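DNA-entry nuclease (Competence-specific nuclease) (Streptococcus agalactiae ILRI112, PDB 4QGO) probably cleaves DNA, and perhaps RNA, without sequence specificity, as a nuclease of the beta-beta-alpha (His-Me finger) class that acts as a virulence factor. Local coordinates at residues A[12-17]-A[205-210]; A[95-100]-A[105-110]; A[176-179]-A[185-188]. The protein carries 1 engineered substitution. One frame throughout, in Å; residues are numbered along the deposited sequence.

Contact 1 (A[12-17]-A[205-210])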
# COMPACT_ATOMS: atom_id res chain seq x y z
N GLN A 12 -20.22 5.70 2.80
CA GLN A 12 -20.86 4.46 2.42
C GLN A 12 -20.31 3.97 1.08
O GLN A 12 -20.04 2.79 0.91
CB GLN A 12 -22.38 4.65 2.32
CG GLN A 12 -23.13 3.38 1.97
CD GLN A 12 -23.01 2.33 3.05
OE1 GLN A 12 -23.47 2.52 4.18
NE2 GLN A 12 -22.38 1.20 2.71
N GLU A 13 -20.13 4.91 0.15
CA GLU A 13 -19.64 4.59 -1.18
C GLU A 13 -18.24 3.96 -1.12
O GLU A 13 -17.99 2.93 -1.76
CB GLU A 13 -19.62 5.82 -2.08
CG GLU A 13 -19.30 5.48 -3.53
CD GLU A 13 -19.50 6.65 -4.47
OE1 GLU A 13 -20.14 7.64 -4.06
OE2 GLU A 13 -19.02 6.58 -5.62
N PHE A 14 -17.35 4.56 -0.33
CA PHE A 14 -16.02 3.98 -0.15
C PHE A 14 -16.14 2.56 0.38
O PHE A 14 -15.48 1.64 -0.11
CB PHE A 14 -15.16 4.82 0.79
CG PHE A 14 -13.75 4.31 0.91
CD1 PHE A 14 -13.45 3.24 1.75
CD2 PHE A 14 -12.73 4.88 0.16
CE1 PHE A 14 -12.17 2.75 1.83
CE2 PHE A 14 -11.45 4.39 0.25
CZ PHE A 14 -11.17 3.33 1.08
N GLN A 15 -16.98 2.39 1.40
CA GLN A 15 -17.12 1.08 2.04
C GLN A 15 -17.72 0.04 1.09
O GLN A 15 -17.34 -1.13 1.13
CB GLN A 15 -17.94 1.19 3.33
CG GLN A 15 -17.22 1.95 4.42
CD GLN A 15 -18.02 2.11 5.69
OE1 GLN A 15 -18.50 1.13 6.26
NE2 GLN A 15 -18.19 3.35 6.13
N ASN A 16 -18.64 0.46 0.23
CA ASN A 16 -19.18 -0.43 -0.80
C ASN A 16 -18.08 -0.89 -1.76
O ASN A 16 -17.98 -2.08 -2.11
CB ASN A 16 -20.32 0.25 -1.56
CG ASN A 16 -21.57 0.41 -0.72
OD1 ASN A 16 -21.69 -0.18 0.36
ND2 ASN A 16 -22.53 1.19 -1.22
N ASN A 17 -17.24 0.04 -2.19
CA ASN A 17 -16.12 -0.31 -3.06
C ASN A 17 -15.16 -1.27 -2.37
O ASN A 17 -14.70 -2.24 -2.97
CB ASN A 17 -15.39 0.95 -3.54
CG ASN A 17 -16.19 1.72 -4.57
OD1 ASN A 17 -16.92 1.14 -5.36
ND2 ASN A 17 -16.05 3.04 -4.56
N ALA A 205 -6.69 -2.23 4.95
CA ALA A 205 -6.80 -1.45 3.73
C ALA A 205 -6.54 0.00 4.09
O ALA A 205 -7.20 0.55 4.96
CB ALA A 205 -8.19 -1.60 3.11
N ILE A 206 -5.55 0.61 3.43
CA ILE A 206 -5.20 2.00 3.65
C ILE A 206 -5.91 2.83 2.59
O ILE A 206 -5.57 2.74 1.41
CB ILE A 206 -3.69 2.24 3.46
CG1 ILE A 206 -2.85 1.19 4.21
CG2 ILE A 206 -3.33 3.67 3.86
CD1 ILE A 206 -2.99 1.23 5.68
N PRO A 207 -6.92 3.63 2.99
CA PRO A 207 -7.63 4.39 1.96
C PRO A 207 -6.69 5.33 1.20
O PRO A 207 -5.85 6.00 1.82
CB PRO A 207 -8.68 5.18 2.77
CG PRO A 207 -8.89 4.32 4.03
CD PRO A 207 -7.50 3.82 4.33
N ASN A 208 -6.83 5.38 -0.12
CA ASN A 208 -6.04 6.28 -0.94
C ASN A 208 -6.73 7.63 -1.01
O ASN A 208 -7.24 8.05 -2.07
CB ASN A 208 -5.82 5.70 -2.33
CG ASN A 208 -4.62 6.32 -3.02
OD1 ASN A 208 -3.82 7.01 -2.38
ND2 ASN A 208 -4.49 6.06 -4.33
N THR A 209 -6.75 8.28 0.14
CA THR A 209 -7.53 9.49 0.35
C THR A 209 -6.72 10.53 1.11
O THR A 209 -5.68 10.22 1.70
CB THR A 209 -8.82 9.19 1.16
OG1 THR A 209 -8.47 8.62 2.43
CG2 THR A 209 -9.73 8.22 0.40
N GLN A 210 -7.21 11.77 1.11
CA GLN A 210 -6.58 12.85 1.85
C GLN A 210 -7.73 13.77 2.27
O GLN A 210 -8.65 14.01 1.49
CB GLN A 210 -5.58 13.57 0.94
CG GLN A 210 -4.65 14.58 1.65
CD GLN A 210 -3.24 14.60 1.07
OE1 GLN A 210 -2.68 13.55 0.72
NE2 GLN A 210 -2.67 15.78 0.94
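Phe14 and Pro207 carry this small buried contact, in which the outer end of the phenyl ring presses on the pyrrolidine. Phe14 CZ lies 3.5 Å from Pro207 CB, and Phe14 CE2 follows at 3.8 Å from the same Pro207 CB. The two side chains cross at about a right angle, and the proline carbon comes to the ring obliquely. What sends the ring across is its first torsion: CG stands anti to the backbone N, beside the carbonyl carbon (chi1 -175°), which carries the phenyl out to the end of strand 201-207. A second, looser touch comes from the methyl of Thr209, with CG2 4.2 Å from Phe14 CE2. Phe187 adds an edge-to-face ring contact to Phe14, and Tyr34 touches Pro207.

Beyond Pro207 the chain bends through an inverse gamma turn centred on Asn208, where Thr209 N makes a weak bond to Pro207 O (3.0 Å). The turn brings Thr209 CB to the helix side while the amide of Asn208 leads away, its OD1 accepting from Thr139 N. The arrangement is that of a helix packed on an antiparallel sheet, here with Phe14 of helix 12-22 resting on the end of strand 201-207, an inner strand, beside Phe187.

Contact 2 (A[95-100]-A[105-110])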
# COMPACT_ATOMS: atom_id res chain seq x y z
N TRP A 95 -1.34 10.03 -12.62
CA TRP A 95 -0.59 11.09 -11.93
C TRP A 95 -1.00 12.48 -12.37
O TRP A 95 -0.84 12.85 -13.55
CB TRP A 95 0.90 10.92 -12.15
CG TRP A 95 1.76 11.89 -11.38
CD1 TRP A 95 2.21 13.12 -11.80
CD2 TRP A 95 2.30 11.70 -10.07
NE1 TRP A 95 2.98 13.70 -10.81
CE2 TRP A 95 3.06 12.84 -9.74
CE3 TRP A 95 2.21 10.66 -9.13
CZ2 TRP A 95 3.73 12.98 -8.53
CZ3 TRP A 95 2.88 10.79 -7.91
CH2 TRP A 95 3.62 11.94 -7.62
N HIS A 96 -1.52 13.25 -11.43
CA HIS A 96 -1.86 14.65 -11.68
C HIS A 96 -1.63 15.44 -10.41
O HIS A 96 -2.51 15.57 -9.57
CB HIS A 96 -3.31 14.78 -12.14
CG HIS A 96 -3.57 14.14 -13.47
ND1 HIS A 96 -3.11 14.69 -14.65
CD2 HIS A 96 -4.19 12.98 -13.80
CE1 HIS A 96 -3.46 13.90 -15.65
NE2 HIS A 96 -4.11 12.86 -15.17
N GLN A 97 -0.41 15.95 -10.28
CA GLN A 97 -0.03 16.66 -9.07
C GLN A 97 -0.79 17.97 -8.90
O GLN A 97 -1.10 18.66 -9.87
CB GLN A 97 1.47 16.93 -9.10
CG GLN A 97 2.04 17.48 -7.80
CD GLN A 97 1.88 16.52 -6.63
OE1 GLN A 97 0.82 16.45 -6.02
NE2 GLN A 97 2.93 15.76 -6.34
N VAL A 98 -1.08 18.30 -7.64
CA VAL A 98 -1.78 19.53 -7.25
C VAL A 98 -1.13 20.06 -5.97
O VAL A 98 -0.80 19.27 -5.09
CB VAL A 98 -3.29 19.23 -6.95
CG1 VAL A 98 -3.99 20.48 -6.41
CG2 VAL A 98 -4.01 18.70 -8.18
N ALA A 99 -0.92 21.37 -5.87
CA ALA A 99 -0.50 21.97 -4.61
C ALA A 99 -1.75 22.07 -3.73
O ALA A 99 -2.75 22.63 -4.15
CB ALA A 99 0.07 23.36 -4.88
N THR A 100 -1.69 21.50 -2.53
CA THR A 100 -2.86 21.43 -1.66
C THR A 100 -2.93 22.61 -0.69
O THR A 100 -2.01 23.43 -0.63
CB THR A 100 -2.81 20.16 -0.80
OG1 THR A 100 -1.60 20.18 -0.03
CG2 THR A 100 -2.83 18.91 -1.68
N GLY A 105 1.41 20.04 1.53
CA GLY A 105 1.85 20.95 0.49
C GLY A 105 1.56 20.46 -0.92
O GLY A 105 1.29 21.25 -1.81
N HIS A 106 1.62 19.14 -1.12
CA HIS A 106 1.33 18.55 -2.42
C HIS A 106 0.36 17.40 -2.22
O HIS A 106 0.23 16.89 -1.10
CB HIS A 106 2.59 18.07 -3.11
CG HIS A 106 3.32 17.01 -2.33
ND1 HIS A 106 4.24 17.31 -1.35
CD2 HIS A 106 3.24 15.66 -2.38
CE1 HIS A 106 4.70 16.18 -0.84
NE2 HIS A 106 4.11 15.17 -1.45
N ALA A 107 -0.30 16.97 -3.29
CA ALA A 107 -1.40 16.01 -3.17
C ALA A 107 -0.95 14.56 -3.22
O ALA A 107 -1.45 13.74 -2.44
CB ALA A 107 -2.42 16.26 -4.25
N VAL A 108 -0.01 14.23 -4.10
CA VAL A 108 0.34 12.83 -4.36
C VAL A 108 1.84 12.54 -4.34
O VAL A 108 2.65 13.43 -4.60
CB VAL A 108 -0.26 12.31 -5.69
CG1 VAL A 108 -1.78 12.28 -5.61
CG2 VAL A 108 0.22 13.16 -6.88
N ASP A 109 2.16 11.29 -4.02
CA ASP A 109 3.52 10.77 -3.98
C ASP A 109 3.57 9.53 -4.86
O ASP A 109 2.57 8.86 -5.08
CB ASP A 109 3.89 10.30 -2.56
CG ASP A 109 4.03 11.43 -1.57
OD1 ASP A 109 4.24 12.59 -1.99
OD2 ASP A 109 3.97 11.15 -0.36
N LYS A 110 4.76 9.24 -5.38
CA LYS A 110 5.01 7.96 -6.00
C LYS A 110 4.92 6.95 -4.87
O LYS A 110 5.75 6.93 -3.96
CB LYS A 110 6.38 7.93 -6.65
CG LYS A 110 6.47 8.80 -7.90
CD LYS A 110 7.90 8.97 -8.38
CE LYS A 110 7.99 10.02 -9.48
NZ LYS A 110 9.38 10.53 -9.67
O HOH W 1 0.53 23.85 -1.31
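Gln97 reaches across to the backbone of Ala107 and Val108, in an antiparallel pairing that leads into strand 108-112, consistent with the first strand of the beta-beta-alpha element. The segments run 162° apart, with a single bridge between Ala99 and His106. Gln97 OE1 accepts from Val108 N at 3.1 Å, in the carbonyl plane on a lone pair, and from Ala107 N at 3.0 Å, above that plane. Gln97 NE2 returns a bond to Val108 O (2.9 Å), and the amide thus grips both the N-H and C=O of Val108. The next residue helps hold it: Val98 N also donates to Gln97 OE1, giving that oxygen three N-H donors. With CG anti to the backbone N (chi1 -171°) and the chain bent at chi2, the amide is turned to the strand.

Next to it, Val108 CG2 sits over the indole face of Trp95, 3.6 Å from the six-membered centroid and 9° off the normal. The rim of the same ring meets the backbone edge-on, Trp95 CZ3 lying 3.4 Å from Asp109 C. At the other end Thr100 N donates to Gly105 O (3.1 Å), and Thr100 OG1 bonds to Asp102.

Farther out, Tyr213 and strand 222-224 cover Val108, while Gln144 holds Asp109 OD2. The other oxygen, Asp109 OD1, receives His106 NE2 at 2.6 Å on its syn lone pair, close to the imidazole plane.

Contact 3 (A[176-179]-A[185-188])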
# COMPACT_ATOMS: atom_id res chain seq x y z
N PRO A 176 -2.98 -3.26 -4.63
CA PRO A 176 -3.80 -2.08 -4.92
C PRO A 176 -5.24 -2.51 -5.21
O PRO A 176 -5.45 -3.46 -5.98
CB PRO A 176 -3.16 -1.51 -6.19
CG PRO A 176 -1.77 -2.12 -6.24
CD PRO A 176 -1.93 -3.48 -5.63
N LEU A 177 -6.20 -1.84 -4.58
CA LEU A 177 -7.62 -2.14 -4.80
C LEU A 177 -8.22 -1.11 -5.76
O LEU A 177 -8.15 0.10 -5.50
CB LEU A 177 -8.39 -2.16 -3.48
CG LEU A 177 -7.85 -3.10 -2.39
CD1 LEU A 177 -8.76 -3.06 -1.18
CD2 LEU A 177 -7.70 -4.52 -2.93
N TYR A 178 -8.75 -1.59 -6.89
CA TYR A 178 -9.38 -0.74 -7.90
C TYR A 178 -10.89 -0.94 -7.87
O TYR A 178 -11.36 -2.05 -7.61
CB TYR A 178 -8.84 -1.05 -9.30
CG TYR A 178 -7.34 -0.88 -9.44
CD1 TYR A 178 -6.79 0.37 -9.71
CD2 TYR A 178 -6.48 -1.96 -9.29
CE1 TYR A 178 -5.41 0.53 -9.83
CE2 TYR A 178 -5.11 -1.80 -9.42
CZ TYR A 178 -4.58 -0.56 -9.69
OH TYR A 178 -3.23 -0.40 -9.81
N ARG A 179 -11.65 0.12 -8.14
CA ARG A 179 -13.12 0.04 -8.09
C ARG A 179 -13.67 -0.82 -9.21
O ARG A 179 -14.77 -1.38 -9.10
CB ARG A 179 -13.75 1.42 -8.27
CG ARG A 179 -13.49 2.41 -7.15
CD ARG A 179 -14.26 3.71 -7.42
NE ARG A 179 -13.93 4.27 -8.72
CZ ARG A 179 -14.60 5.25 -9.31
NH1 ARG A 179 -15.66 5.78 -8.71
NH2 ARG A 179 -14.23 5.69 -10.50
N VAL A 185 -6.19 4.73 -10.89
CA VAL A 185 -5.65 4.90 -9.54
C VAL A 185 -6.43 4.00 -8.58
O VAL A 185 -7.65 3.96 -8.62
CB VAL A 185 -5.78 6.37 -9.08
CG1 VAL A 185 -5.21 6.56 -7.67
CG2 VAL A 185 -5.10 7.30 -10.07
N PRO A 186 -5.72 3.28 -7.69
CA PRO A 186 -6.42 2.44 -6.72
C PRO A 186 -7.10 3.30 -5.66
O PRO A 186 -6.57 4.35 -5.31
CB PRO A 186 -5.29 1.61 -6.10
CG PRO A 186 -4.09 2.48 -6.21
CD PRO A 186 -4.25 3.23 -7.52
N PHE A 187 -8.24 2.86 -5.14
CA PHE A 187 -8.90 3.62 -4.09
C PHE A 187 -8.38 3.26 -2.70
O PHE A 187 -8.69 3.95 -1.72
CB PHE A 187 -10.44 3.47 -4.15
CG PHE A 187 -10.94 2.10 -3.75
CD1 PHE A 187 -11.25 1.82 -2.43
CD2 PHE A 187 -11.09 1.10 -4.71
CE1 PHE A 187 -11.69 0.54 -2.05
CE2 PHE A 187 -11.54 -0.16 -4.35
CZ PHE A 187 -11.85 -0.44 -3.02
N ALA A 188 -7.61 2.17 -2.61
CA ALA A 188 -7.03 1.76 -1.34
C ALA A 188 -5.86 0.85 -1.59
O ALA A 188 -5.72 0.29 -2.68
CB ALA A 188 -8.07 1.04 -0.48
O HOH W 2 -10.07 2.57 -8.15
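Pro176 touches Pro186 through one ring carbon each, CB to CB at 3.8 Å, just before strand 170-177 ends. At Leu177 the backbones pair: Leu177 N donates to Ala188 O at 2.9 Å, nearly straight at 172°, and Leu177 O accepts from Phe187 N at 2.8 Å, the donor lying nearly along the C=O axis. One residue therefore faces two, Phe187 and Ala188. The aromatic ring of Phe187 is folded back to the strand because its CG lies between the backbone N and the carbonyl carbon (chi1 70°). This places Phe187 CE2 3.8 Å from Leu177 CB, an off-centre CH-pi contact.

Tyr178 turns its ring over Pro186, the two side chains lying side by side and pointing the same way. Pro186 CB sits over one tyrosine face toward its rim, 4.2 Å from the centroid, while Tyr178 CE1 reaches Pro186 CD at 3.7 Å. The phenol end is held by Pro63 O, and Arg62 adds a cation-pi contact.

The Arg179 side chain crosses the phenylalanine at a slant, CG 3.7 Å from Phe187 CD2, while its guanidinium, at 65° to the ring plane, goes on to a salt bridge with Asp183. Water ties Arg179 N to Val185 O beyond the last strand pair. Two residues opposite one make this a classic beta bulge, closing the connection between adjacent antiparallel strands 170-177 and 188-195 of the large sheet.

Contacts 1 and 3 are close neighbours on the large antiparallel sheet, their centres about 9 Å apart. Asn208 N lies 2.8 Å from Phe187 O and Asn208 ND2 2.9 Å from Pro186 O, both probable hydrogen bonds, which would tie the turn after strand 201-207 to the bulge. Contact 2 lies farther out, its centre about 19 Å from that of contact 1 and 17 Å from that of contact 3, and touches contact 1 through Gln210. It leads into strand 108-112, consistent with the beta-beta-alpha element that carries the active site in this class. A bound 1,2-ethanediol, probably from the crystallisation liquor, lies about 6 Å from the side chain of His106 in contact 2.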